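PDB 4FMZ: internalin from Listeria monocytogenes serotype 4b, which probably acts as a leucine-rich-repeat protein in the adhesion of the bacterium to host cells and their invasion. Local coordinates for residues A10-I15 with E23-V28; Y135-G140 with S149-M154; S104-L109 with R113-N118; T171-L176 with Y180-N185. All coordinates share one frame; numbering follows the deposited sequence.

Interaction 1. Residues A10-I15 with E23-V28; sequences APINQI and EGIRAV
The carbonyl O of P11 receives two backbone N-H groups, from Q14 (O to N 2.9 Å) and I15 (3.3 Å), and so starts the short helix that sets I12 against I25 and R26. P11 occupies the N-cap, and I12, the first residue after it, makes the whole of this helix's contact with the 23-28 segment. Its two branches divide the work. CG2, held anti to the backbone N, meets I25 CG2 at 3.9 Å, the side chains crossing at a slant; CD1, at the end of the other branch, lies over the backbone of R26, 3.8 Å from its CA. The rest of R26 bends away to a different task. Its NE bonds to E23 OE1 at 2.9 Å and its NH2 to E23 OE2 at 2.8 Å, a side-on bidentate salt bridge one helical turn long whose oxygens lie nearly in the guanidinium plane. NH1 has its own acceptor in K31 O. This apolar joint lies in the N-terminal cap domain, between helix 12-15 and helix 19-29, with strand 10-11 paired antiparallel to 37-38 and I25 packing on L49 of strand 48-50.

Interaction 2. Residues Y135-G140 with S149-M154; sequences YSLNLG and SPLSNM
A single coil of the leucine-rich-repeat solenoid is closed here, where L137 of strand 136-138 and L139, just beyond it, meet L151 and M154 on the returning convex side. The centre is a methyl-to-methyl approach: L137 CD2 stands 3.5 Å from L151 CD2, a tight approach for two methyl groups, with the two side chains slanting past each other. L137 holds CG anti to its backbone N (chi1 -179°), which carries both methyls inward from the strand. The same CD2 is shared by a second neighbour, the selenium of M154, a selenomethionine, 4.0 Å away; this chain is extended beyond CG and runs at about a right angle to L137. L139 contributes more lightly, its CD1 resting 4.3 Å from L151 CD2. On the other side of the strand, N138 OD1 accepts the N-H of G140 at 2.9 Å in an Asx turn, with the donor tilted 23° from the carbonyl plane, where the chain leaves the strand. The return is shaped by a 3-10 segment beginning at S149 and a type I turn from L151 to M154, closed by M154 N to L151 O. The side-chain amide of N142 reaches L139 O and, in the preceding coil, L117 O. Inward leucines on a short strand, this repeat asparagine and a 3-10 return are typical of the internalin leucine-rich repeat.

Interaction 3. Residues S104-L109 with R113-N118; sequences SALQNL and RELYLN
L106 meets L115 and L117 with one end of its side chain, as tracing it outward makes clear. CB already heads for the strand but remains 5.4 Å from L115 CD2, too far for contact. CG, set anti to the carbonyl carbon by chi1 of -54°, continues in the same direction and comes to 5.1 Å from L115 CD1. Only at CD1 does the chain arrive: this methyl sits 4.0 Å from L115 CD1 and 4.0 Å from L115 CD2, fitting against the fork of the opposing leucine, so the two side chains meet tip to tip. L106 CD1 also lies 4.3 Å from L117 CD1, the next inward residue along the chain. The other methyl of L106 diverges, L106 CD2 staying 4.9 Å from L115 CD1. L106 also packs on L93 of strand 92-94 and on I81, earlier in the chain. The backbone of 104-109 presents L106 through a 3-10 segment and a type I turn from L106 to L109, closed by L109 N to L106 O at 3.0 Å. The outward side chains of strand 114-116 have other partners: E114 OE1 bonds with Y94 OH, and the Y116 ring meets that of Y94 edge-to-face. Because the junction consists of methyl groups alone, it is held by dispersion and by exclusion of water; with no donor or acceptor to fix direction, any selectivity probably rests on the fit of shapes.

Interaction 4. Residues T171-L176 with Y180-N185; sequences TPIANL and YSLSLN. With EDO (1,2-ethanediol), chain C.
I173 packs between L182 and L184, and its two branches take one leucine each. The tighter half lies at the tip: CD1 reaches L184 CD2 at 3.7 Å and L184 CD1 at 4.0 Å, the two side chains meeting end to end. The extended run of I173 (chi2 171°) delivers that terminal methyl across the coil. Its shorter branch makes the lighter contact, CG2 lying 4.1 Å from L182 CD2 where the side chains slant past one another. All three residues are buried, and I173 also touches L148 and L179. On the other face of strand 181-183 the character changes. S181 and S183 turn their hydroxymethyl groups from the core to the concave surface, where a molecule of 1,2-ethanediol, probably from the crystallisation liquor, has settled. S181 OG, placed anti to its backbone N, forms a hydrogen bond with the diol O2 at 2.7 Å, either of which could be the donor. S183 CB merely lies beside the diol O1, at 3.6 Å. The presence of this small solute implies that the serine face is accessible, unlike the hydrocarbon face behind it. Beyond the strand, L184 O accepts from N209 ND2, while N185 OD1 bonds with T205 OG1 and the backbone N of Y207, linking this coil to the next. Inward aliphatic residues from strand and convex turn, variable outward residues on the concave face and asparagines bonding to backbone carbonyls of neighbouring coils characterise the leucine-rich-repeat solenoid.

In the fold
Followed from the N terminus, the contacts come in the order interaction 1, 3, 2, 4, each closing before the next opens, so none nests or crosses. Interaction 1 closes a seven-residue connection within the N-terminal cap, about 24 Å between centres from interaction 3. The other three recur along the solenoid: interactions 3 and 4 join a convex turn to the strand that follows it, whereas interaction 2 joins a strand to the turn that follows. Strands 114-116 and 136-138 are neighbours, bonded from Y135 N to R113 O, which couples interactions 3 and 2. On the convex side, S152 O and N175 ND2 tie interaction 2 to interaction 4.

Interaction 1. Residues A10-I15 with E23-V28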
loop_
_atom_site.group_PDB
_atom_site.type_symbol
_atom_site.label_atom_id
_atom_site.label_comp_id
_atom_site.label_asym_id
_atom_site.label_seq_id
_atom_site.Cartn_x
_atom_site.Cartn_y
_atom_site.Cartn_z
ATOM N N ALA A 10 3.026 25.552 33.538
ATOM C CA ALA A 10 1.692 25.167 33.957
ATOM C C ALA A 10 1.567 23.648 34.094
ATOM O O ALA A 10 2.348 22.922 33.472
ATOM C CB ALA A 10 0.662 25.689 32.950
ATOM N N PRO A 11 0.599 23.147 34.894
ATOM C CA PRO A 11 0.406 21.684 34.984
ATOM C C PRO A 11 0.101 21.059 33.619
ATOM O O PRO A 11 -0.576 21.678 32.788
ATOM C CB PRO A 11 -0.796 21.548 35.927
ATOM C CG PRO A 11 -0.787 22.821 36.734
ATOM C CD PRO A 11 -0.383 23.862 35.732
ATOM N N ILE A 12 0.628 19.844 33.378
ATOM C CA ILE A 12 0.397 19.092 32.135
ATOM C C ILE A 12 -1.112 19.036 31.818
ATOM O O ILE A 12 -1.490 19.300 30.674
ATOM C CB ILE A 12 1.010 17.646 32.188
ATOM C CG1 ILE A 12 2.540 17.681 32.298
ATOM C CG2 ILE A 12 0.581 16.796 30.962
ATOM C CD1 ILE A 12 3.234 16.376 32.721
ATOM N N ASN A 13 -1.960 18.720 32.817
ATOM C CA ASN A 13 -3.397 18.568 32.577
ATOM C C ASN A 13 -4.143 19.923 32.417
ATOM O O ASN A 13 -5.345 19.920 32.141
ATOM C CB ASN A 13 -4.057 17.685 33.631
ATOM C CG ASN A 13 -4.066 18.265 35.023
ATOM O OD1 ASN A 13 -3.411 19.265 35.327
ATOM N ND2 ASN A 13 -4.808 17.625 35.902
ATOM N N GLN A 14 -3.430 21.064 32.582
ATOM C CA GLN A 14 -3.973 22.402 32.305
ATOM C C GLN A 14 -3.766 22.724 30.823
ATOM O O GLN A 14 -4.604 23.394 30.205
ATOM C CB GLN A 14 -3.313 23.489 33.173
ATOM C CG GLN A 14 -3.787 24.920 32.869
ATOM C CD GLN A 14 -3.050 25.975 33.663
ATOM O OE1 GLN A 14 -2.994 25.935 34.894
ATOM N NE2 GLN A 14 -2.514 26.974 32.983
ATOM N N ILE A 15 -2.606 22.312 30.282
ATOM C CA ILE A 15 -2.189 22.583 28.905
ATOM C C ILE A 15 -2.829 21.561 27.954
ATOM O O ILE A 15 -3.273 21.937 26.866
ATOM C CB ILE A 15 -0.628 22.590 28.808
ATOM C CG1 ILE A 15 0.032 23.665 29.721
ATOM C CG2 ILE A 15 -0.147 22.704 27.362
ATOM C CD1 ILE A 15 -0.259 25.223 29.359
ATOM N N GLU A 23 -1.391 12.042 29.616
ATOM C CA GLU A 23 -0.649 10.859 30.061
ATOM C C GLU A 23 0.606 10.631 29.193
ATOM O O GLU A 23 1.661 10.334 29.738
ATOM C CB GLU A 23 -1.548 9.608 30.084
ATOM C CG GLU A 23 -0.861 8.277 30.367
ATOM C CD GLU A 23 0.032 8.166 31.586
ATOM O OE1 GLU A 23 -0.180 8.905 32.577
ATOM O OE2 GLU A 23 0.940 7.305 31.551
ATOM N N GLY A 24 0.497 10.830 27.882
ATOM C CA GLY A 24 1.624 10.681 26.966
ATOM C C GLY A 24 2.716 11.704 27.184
ATOM O O GLY A 24 3.901 11.384 27.036
ATOM N N ILE A 25 2.321 12.955 27.514
ATOM C CA ILE A 25 3.247 14.045 27.837
ATOM C C ILE A 25 3.962 13.707 29.157
ATOM O O ILE A 25 5.186 13.826 29.232
ATOM C CB ILE A 25 2.523 15.435 27.875
ATOM C CG1 ILE A 25 1.924 15.804 26.485
ATOM C CG2 ILE A 25 3.454 16.558 28.376
ATOM C CD1 ILE A 25 2.932 16.004 25.311
ATOM N N ARG A 26 3.196 13.269 30.186
ATOM C CA ARG A 26 3.734 12.854 31.489
ATOM C C ARG A 26 4.768 11.740 31.302
ATOM O O ARG A 26 5.873 11.851 31.830
ATOM C CB ARG A 26 2.602 12.377 32.423
ATOM C CG ARG A 26 3.096 12.022 33.835
ATOM C CD ARG A 26 2.406 10.813 34.464
ATOM N NE ARG A 26 2.451 9.576 33.664
ATOM C CZ ARG A 26 3.491 8.745 33.566
ATOM N NH1 ARG A 26 4.634 9.026 34.174
ATOM N NH2 ARG A 26 3.397 7.635 32.851
ATOM N N ALA A 27 4.420 10.706 30.496
ATOM C CA ALA A 27 5.279 9.552 30.234
ATOM C C ALA A 27 6.562 9.930 29.493
ATOM O O ALA A 27 7.629 9.468 29.900
ATOM C CB ALA A 27 4.523 8.485 29.459
ATOM N N VAL A 28 6.483 10.766 28.436
ATOM C CA VAL A 28 7.675 11.138 27.669
ATOM C C VAL A 28 8.634 12.004 28.525
ATOM O O VAL A 28 9.848 11.861 28.384
ATOM C CB VAL A 28 7.350 11.779 26.286
ATOM C CG1 VAL A 28 6.808 13.206 26.407
ATOM C CG2 VAL A 28 8.549 11.720 25.342
#

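Interaction 2. Residues Y135-G140 with S149-M154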
loop_
_atom_site.group_PDB
_atom_site.type_symbol
_atom_site.label_atom_id
_atom_site.label_comp_id
_atom_site.label_asym_id
_atom_site.label_seq_id
_atom_site.Cartn_x
_atom_site.Cartn_y
_atom_site.Cartn_z
ATOM N N TYR A 135 7.700 11.921 0.741
ATOM C CA TYR A 135 8.443 10.728 0.341
ATOM C C TYR A 135 7.547 9.491 0.446
ATOM O O TYR A 135 7.614 8.622 -0.418
ATOM C CB TYR A 135 9.697 10.574 1.215
ATOM C CG TYR A 135 10.506 9.320 0.957
ATOM C CD1 TYR A 135 11.502 9.301 -0.012
ATOM C CD2 TYR A 135 10.350 8.188 1.754
ATOM C CE1 TYR A 135 12.295 8.172 -0.212
ATOM C CE2 TYR A 135 11.121 7.045 1.546
ATOM C CZ TYR A 135 12.095 7.044 0.561
ATOM O OH TYR A 135 12.886 5.943 0.346
ATOM N N SER A 136 6.720 9.405 1.497
ATOM C CA SER A 136 5.818 8.277 1.704
ATOM C C SER A 136 4.460 8.775 2.188
ATOM O O SER A 136 4.381 9.461 3.205
ATOM C CB SER A 136 6.418 7.292 2.701
ATOM O OG SER A 136 5.528 6.209 2.906
ATOM N N LEU A 137 3.401 8.439 1.445
ATOM C CA LEU A 137 2.057 8.875 1.765
ATOM C C LEU A 137 1.093 7.707 1.810
ATOM O O LEU A 137 1.089 6.875 0.911
ATOM C CB LEU A 137 1.594 9.915 0.731
ATOM C CG LEU A 137 0.195 10.527 0.915
ATOM C CD1 LEU A 137 0.121 11.398 2.186
ATOM C CD2 LEU A 137 -0.186 11.339 -0.318
ATOM N N ASN A 138 0.266 7.655 2.852
ATOM C CA ASN A 138 -0.732 6.600 3.004
ATOM C C ASN A 138 -2.128 7.212 3.155
ATOM O O ASN A 138 -2.455 7.780 4.209
ATOM C CB ASN A 138 -0.407 5.679 4.202
ATOM C CG ASN A 138 -1.318 4.475 4.300
ATOM O OD1 ASN A 138 -2.293 4.336 3.553
ATOM N ND2 ASN A 138 -1.047 3.588 5.254
ATOM N N LEU A 139 -2.946 7.071 2.109
ATOM C CA LEU A 139 -4.338 7.550 2.071
ATOM C C LEU A 139 -5.334 6.362 2.041
ATOM O O LEU A 139 -6.523 6.533 1.723
ATOM C CB LEU A 139 -4.560 8.467 0.850
ATOM C CG LEU A 139 -3.795 9.808 0.862
ATOM C CD1 LEU A 139 -4.018 10.563 -0.440
ATOM C CD2 LEU A 139 -4.199 10.671 2.044
ATOM N N GLY A 140 -4.833 5.187 2.404
ATOM C CA GLY A 140 -5.601 3.951 2.412
ATOM C C GLY A 140 -6.881 3.990 3.221
ATOM O O GLY A 140 -6.906 4.550 4.311
ATOM N N SER A 149 -5.942 15.058 -7.542
ATOM C CA SER A 149 -5.206 16.152 -8.198
ATOM C C SER A 149 -4.232 16.906 -7.251
ATOM O O SER A 149 -3.133 17.215 -7.719
ATOM C CB SER A 149 -6.136 17.124 -8.922
ATOM O OG SER A 149 -7.102 17.713 -8.066
ATOM N N PRO A 150 -4.505 17.103 -5.927
ATOM C CA PRO A 150 -3.519 17.803 -5.076
ATOM C C PRO A 150 -2.205 17.031 -4.833
ATOM O O PRO A 150 -1.287 17.595 -4.248
ATOM C CB PRO A 150 -4.278 18.005 -3.760
ATOM C CG PRO A 150 -5.721 17.887 -4.125
ATOM C CD PRO A 150 -5.749 16.847 -5.173
ATOM N N LEU A 151 -2.089 15.770 -5.293
ATOM C CA LEU A 151 -0.844 14.994 -5.158
ATOM C C LEU A 151 0.184 15.315 -6.264
ATOM O O LEU A 151 1.360 14.991 -6.097
ATOM C CB LEU A 151 -1.126 13.482 -5.216
ATOM C CG LEU A 151 -2.059 12.863 -4.188
ATOM C CD1 LEU A 151 -2.039 11.332 -4.294
ATOM C CD2 LEU A 151 -1.707 13.295 -2.791
ATOM N N SER A 152 -0.273 15.905 -7.389
ATOM C CA SER A 152 0.487 16.145 -8.621
ATOM C C SER A 152 1.886 16.793 -8.445
ATOM O O SER A 152 2.765 16.481 -9.253
ATOM C CB SER A 152 -0.341 16.943 -9.623
ATOM O OG SER A 152 -0.613 18.270 -9.206
ATOM N N ASN A 153 2.117 17.640 -7.417
ATOM C CA ASN A 153 3.435 18.280 -7.247
ATOM C C ASN A 153 4.409 17.489 -6.336
ATOM O O ASN A 153 5.519 17.963 -6.081
ATOM C CB ASN A 153 3.284 19.718 -6.723
ATOM C CG ASN A 153 2.523 20.612 -7.673
ATOM O OD1 ASN A 153 2.715 20.571 -8.895
ATOM N ND2 ASN A 153 1.617 21.417 -7.131
HETATM N N MSE A 154 4.044 16.271 -5.924
HETATM C CA MSE A 154 4.907 15.456 -5.054
HETATM C C MSE A 154 5.856 14.621 -5.908
HETATM O O MSE A 154 5.806 13.396 -5.883
HETATM C CB MSE A 154 4.072 14.565 -4.128
HETATM C CG MSE A 154 3.261 15.331 -3.116
HETATM SE SE MSE A 154 2.138 14.088 -2.162
HETATM C CE MSE A 154 1.300 15.367 -0.967
#

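Interaction 3. Residues S104-L109 with R113-N118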
loop_
_atom_site.group_PDB
_atom_site.type_symbol
_atom_site.label_atom_id
_atom_site.label_comp_id
_atom_site.label_asym_id
_atom_site.label_seq_id
_atom_site.Cartn_x
_atom_site.Cartn_y
_atom_site.Cartn_z
ATOM N N SER A 104 -7.144 20.642 6.691
ATOM C CA SER A 104 -6.697 22.029 6.450
ATOM C C SER A 104 -5.433 22.373 7.234
ATOM O O SER A 104 -4.543 23.022 6.699
ATOM C CB SER A 104 -7.791 23.031 6.821
ATOM O OG SER A 104 -8.907 22.934 5.950
ATOM N N ALA A 105 -5.343 21.893 8.482
ATOM C CA ALA A 105 -4.229 22.155 9.399
ATOM C C ALA A 105 -2.875 21.628 8.910
ATOM O O ALA A 105 -1.853 22.039 9.447
ATOM C CB ALA A 105 -4.539 21.556 10.751
ATOM N N LEU A 106 -2.847 20.754 7.888
ATOM C CA LEU A 106 -1.571 20.234 7.393
ATOM C C LEU A 106 -0.946 21.127 6.315
ATOM O O LEU A 106 0.208 20.891 5.926
ATOM C CB LEU A 106 -1.764 18.824 6.818
ATOM C CG LEU A 106 -2.431 17.777 7.722
ATOM C CD1 LEU A 106 -2.497 16.426 7.029
ATOM C CD2 LEU A 106 -1.707 17.652 9.056
ATOM N N GLN A 107 -1.696 22.135 5.823
ATOM C CA GLN A 107 -1.284 22.962 4.684
ATOM C C GLN A 107 0.088 23.650 4.833
ATOM O O GLN A 107 0.780 23.739 3.832
ATOM C CB GLN A 107 -2.359 23.983 4.283
ATOM C CG GLN A 107 -2.632 25.120 5.264
ATOM C CD GLN A 107 -4.055 25.635 5.192
ATOM O OE1 GLN A 107 -4.689 25.674 4.138
ATOM N NE2 GLN A 107 -4.592 26.054 6.325
ATOM N N ASN A 108 0.503 24.090 6.035
ATOM C CA ASN A 108 1.802 24.768 6.189
ATOM C C ASN A 108 2.924 23.802 6.630
ATOM O O ASN A 108 4.065 24.234 6.828
ATOM C CB ASN A 108 1.698 25.930 7.186
ATOM C CG ASN A 108 0.717 27.024 6.813
ATOM O OD1 ASN A 108 0.345 27.201 5.649
ATOM N ND2 ASN A 108 0.286 27.800 7.802
ATOM N N LEU A 109 2.616 22.493 6.768
ATOM C CA LEU A 109 3.619 21.529 7.246
ATOM C C LEU A 109 4.452 21.012 6.059
ATOM O O LEU A 109 4.529 19.808 5.807
ATOM C CB LEU A 109 2.953 20.388 8.046
ATOM C CG LEU A 109 1.931 20.776 9.137
ATOM C CD1 LEU A 109 1.501 19.553 9.936
ATOM C CD2 LEU A 109 2.495 21.830 10.094
ATOM N N ARG A 113 7.666 14.518 5.307
ATOM C CA ARG A 113 8.279 13.500 4.456
ATOM C C ARG A 113 7.418 12.234 4.477
ATOM O O ARG A 113 7.242 11.569 3.445
ATOM C CB ARG A 113 9.712 13.182 4.942
ATOM C CG ARG A 113 10.677 14.366 4.999
ATOM C CD ARG A 113 11.029 14.997 3.653
ATOM N NE ARG A 113 11.332 14.040 2.577
ATOM C CZ ARG A 113 12.493 13.406 2.418
ATOM N NH1 ARG A 113 13.475 13.571 3.297
ATOM N NH2 ARG A 113 12.672 12.584 1.393
ATOM N N GLU A 114 6.875 11.907 5.658
ATOM C CA GLU A 114 6.022 10.730 5.834
ATOM C C GLU A 114 4.709 11.133 6.498
ATOM O O GLU A 114 4.714 11.732 7.583
ATOM C CB GLU A 114 6.732 9.642 6.655
ATOM C CG GLU A 114 7.990 9.090 6.010
ATOM C CD GLU A 114 8.456 7.743 6.527
ATOM O OE1 GLU A 114 7.628 6.995 7.098
ATOM O OE2 GLU A 114 9.660 7.436 6.354
ATOM N N LEU A 115 3.592 10.839 5.828
ATOM C CA LEU A 115 2.266 11.193 6.324
ATOM C C LEU A 115 1.273 10.059 6.110
ATOM O O LEU A 115 1.009 9.692 4.961
ATOM C CB LEU A 115 1.782 12.486 5.633
ATOM C CG LEU A 115 0.336 12.935 5.883
ATOM C CD1 LEU A 115 0.116 13.391 7.348
ATOM C CD2 LEU A 115 -0.022 14.036 4.934
ATOM N N TYR A 116 0.740 9.478 7.220
ATOM C CA TYR A 116 -0.262 8.397 7.127
ATOM C C TYR A 116 -1.589 8.914 7.642
ATOM O O TYR A 116 -1.680 9.417 8.766
ATOM C CB TYR A 116 0.124 7.103 7.884
ATOM C CG TYR A 116 1.451 6.453 7.544
ATOM C CD1 TYR A 116 2.193 6.863 6.440
ATOM C CD2 TYR A 116 1.958 5.421 8.323
ATOM C CE1 TYR A 116 3.433 6.294 6.151
ATOM C CE2 TYR A 116 3.194 4.840 8.040
ATOM C CZ TYR A 116 3.925 5.279 6.950
ATOM O OH TYR A 116 5.164 4.756 6.688
ATOM N N LEU A 117 -2.599 8.812 6.794
ATOM C CA LEU A 117 -3.969 9.246 7.039
ATOM C C LEU A 117 -4.921 8.097 6.752
ATOM O O LEU A 117 -6.102 8.313 6.459
ATOM C CB LEU A 117 -4.277 10.447 6.127
ATOM C CG LEU A 117 -3.562 11.753 6.467
ATOM C CD1 LEU A 117 -3.580 12.689 5.285
ATOM C CD2 LEU A 117 -4.187 12.410 7.681
ATOM N N ASN A 118 -4.395 6.870 6.821
ATOM C CA ASN A 118 -5.151 5.646 6.539
ATOM C C ASN A 118 -6.288 5.439 7.526
ATOM O O ASN A 118 -6.135 5.701 8.719
ATOM C CB ASN A 118 -4.236 4.411 6.545
ATOM C CG ASN A 118 -3.491 4.229 7.849
ATOM O OD1 ASN A 118 -2.627 5.027 8.214
ATOM N ND2 ASN A 118 -3.857 3.224 8.617
#

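Interaction 4. Residues T171-L176 with Y180-N185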
loop_
_atom_site.group_PDB
_atom_site.type_symbol
_atom_site.label_atom_id
_atom_site.label_comp_id
_atom_site.label_asym_id
_atom_site.label_seq_id
_atom_site.Cartn_x
_atom_site.Cartn_y
_atom_site.Cartn_z
ATOM N N THR A 171 -4.742 9.965 -13.270
ATOM C CA THR A 171 -3.920 10.932 -14.023
ATOM C C THR A 171 -2.965 11.729 -13.092
ATOM O O THR A 171 -1.790 11.817 -13.442
ATOM C CB THR A 171 -4.774 11.895 -14.898
ATOM O OG1 THR A 171 -5.605 11.131 -15.770
ATOM C CG2 THR A 171 -3.925 12.820 -15.759
ATOM N N PRO A 172 -3.372 12.230 -11.892
ATOM C CA PRO A 172 -2.393 12.948 -11.045
ATOM C C PRO A 172 -1.182 12.100 -10.634
ATOM O O PRO A 172 -0.110 12.667 -10.416
ATOM C CB PRO A 172 -3.212 13.339 -9.810
ATOM C CG PRO A 172 -4.626 13.356 -10.291
ATOM C CD PRO A 172 -4.712 12.231 -11.263
ATOM N N ILE A 173 -1.347 10.756 -10.523
ATOM C CA ILE A 173 -0.274 9.833 -10.103
ATOM C C ILE A 173 0.802 9.724 -11.212
ATOM O O ILE A 173 1.955 9.406 -10.905
ATOM C CB ILE A 173 -0.829 8.438 -9.688
ATOM C CG1 ILE A 173 -1.856 8.579 -8.541
ATOM C CG2 ILE A 173 0.306 7.470 -9.276
ATOM C CD1 ILE A 173 -2.603 7.283 -8.226
ATOM N N ALA A 174 0.445 10.017 -12.479
ATOM C CA ALA A 174 1.397 9.975 -13.598
ATOM C C ALA A 174 2.610 10.897 -13.356
ATOM O O ALA A 174 3.712 10.586 -13.811
ATOM C CB ALA A 174 0.711 10.358 -14.900
ATOM N N ASN A 175 2.412 12.001 -12.603
ATOM C CA ASN A 175 3.467 12.977 -12.302
ATOM C C ASN A 175 4.494 12.483 -11.292
ATOM O O ASN A 175 5.580 13.064 -11.168
ATOM C CB ASN A 175 2.843 14.263 -11.746
ATOM C CG ASN A 175 2.117 15.121 -12.740
ATOM O OD1 ASN A 175 1.918 14.762 -13.902
ATOM N ND2 ASN A 175 1.741 16.309 -12.301
ATOM N N LEU A 176 4.148 11.443 -10.549
ATOM C CA LEU A 176 4.979 10.950 -9.454
ATOM C C LEU A 176 5.931 9.868 -9.962
ATOM O O LEU A 176 5.882 8.727 -9.508
ATOM C CB LEU A 176 4.049 10.446 -8.313
ATOM C CG LEU A 176 2.788 11.321 -8.049
ATOM C CD1 LEU A 176 1.950 10.777 -6.910
ATOM C CD2 LEU A 176 3.152 12.802 -7.792
ATOM N N TYR A 180 8.389 4.118 -6.321
ATOM C CA TYR A 180 9.070 2.832 -6.240
ATOM C C TYR A 180 8.062 1.739 -5.944
ATOM O O TYR A 180 8.161 0.638 -6.487
ATOM C CB TYR A 180 10.132 2.876 -5.127
ATOM C CG TYR A 180 10.979 1.635 -5.048
ATOM C CD1 TYR A 180 12.072 1.458 -5.894
ATOM C CD2 TYR A 180 10.681 0.625 -4.142
ATOM C CE1 TYR A 180 12.847 0.305 -5.841
ATOM C CE2 TYR A 180 11.447 -0.536 -4.082
ATOM C CZ TYR A 180 12.533 -0.689 -4.931
ATOM O OH TYR A 180 13.319 -1.810 -4.860
ATOM N N SER A 181 7.104 2.042 -5.064
ATOM C CA SER A 181 6.051 1.116 -4.642
ATOM C C SER A 181 4.711 1.863 -4.609
ATOM O O SER A 181 4.606 2.924 -3.983
ATOM C CB SER A 181 6.399 0.516 -3.286
ATOM O OG SER A 181 5.352 -0.324 -2.822
ATOM N N LEU A 182 3.698 1.318 -5.286
ATOM C CA LEU A 182 2.377 1.950 -5.396
ATOM C C LEU A 182 1.249 0.961 -5.150
ATOM O O LEU A 182 1.223 -0.095 -5.782
ATOM C CB LEU A 182 2.220 2.579 -6.809
ATOM C CG LEU A 182 0.819 3.056 -7.255
ATOM C CD1 LEU A 182 0.342 4.280 -6.450
ATOM C CD2 LEU A 182 0.811 3.393 -8.749
ATOM N N SER A 183 0.287 1.334 -4.280
ATOM C CA SER A 183 -0.895 0.526 -4.030
ATOM C C SER A 183 -2.153 1.277 -4.428
ATOM O O SER A 183 -2.383 2.399 -3.970
ATOM C CB SER A 183 -0.991 0.082 -2.570
ATOM O OG SER A 183 -2.117 -0.774 -2.424
ATOM N N LEU A 184 -2.959 0.648 -5.296
ATOM C CA LEU A 184 -4.232 1.184 -5.770
ATOM C C LEU A 184 -5.326 0.121 -5.640
ATOM O O LEU A 184 -6.270 0.088 -6.437
ATOM C CB LEU A 184 -4.107 1.687 -7.215
ATOM C CG LEU A 184 -3.240 2.959 -7.411
ATOM C CD1 LEU A 184 -3.190 3.347 -8.864
ATOM C CD2 LEU A 184 -3.753 4.149 -6.573
ATOM N N ASN A 185 -5.213 -0.717 -4.604
ATOM C CA ASN A 185 -6.153 -1.819 -4.363
ATOM C C ASN A 185 -7.562 -1.328 -4.067
ATOM O O ASN A 185 -7.737 -0.325 -3.379
ATOM C CB ASN A 185 -5.688 -2.682 -3.181
ATOM C CG ASN A 185 -4.412 -3.443 -3.408
ATOM O OD1 ASN A 185 -4.009 -3.734 -4.540
ATOM N ND2 ASN A 185 -3.759 -3.811 -2.322
HETATM C C1 EDO C . 2.463 0.878 -1.448
HETATM O O1 EDO C . 2.194 -0.461 -1.053
HETATM C C2 EDO C . 3.401 1.516 -0.411
HETATM O O2 EDO C . 4.625 0.808 -0.449
#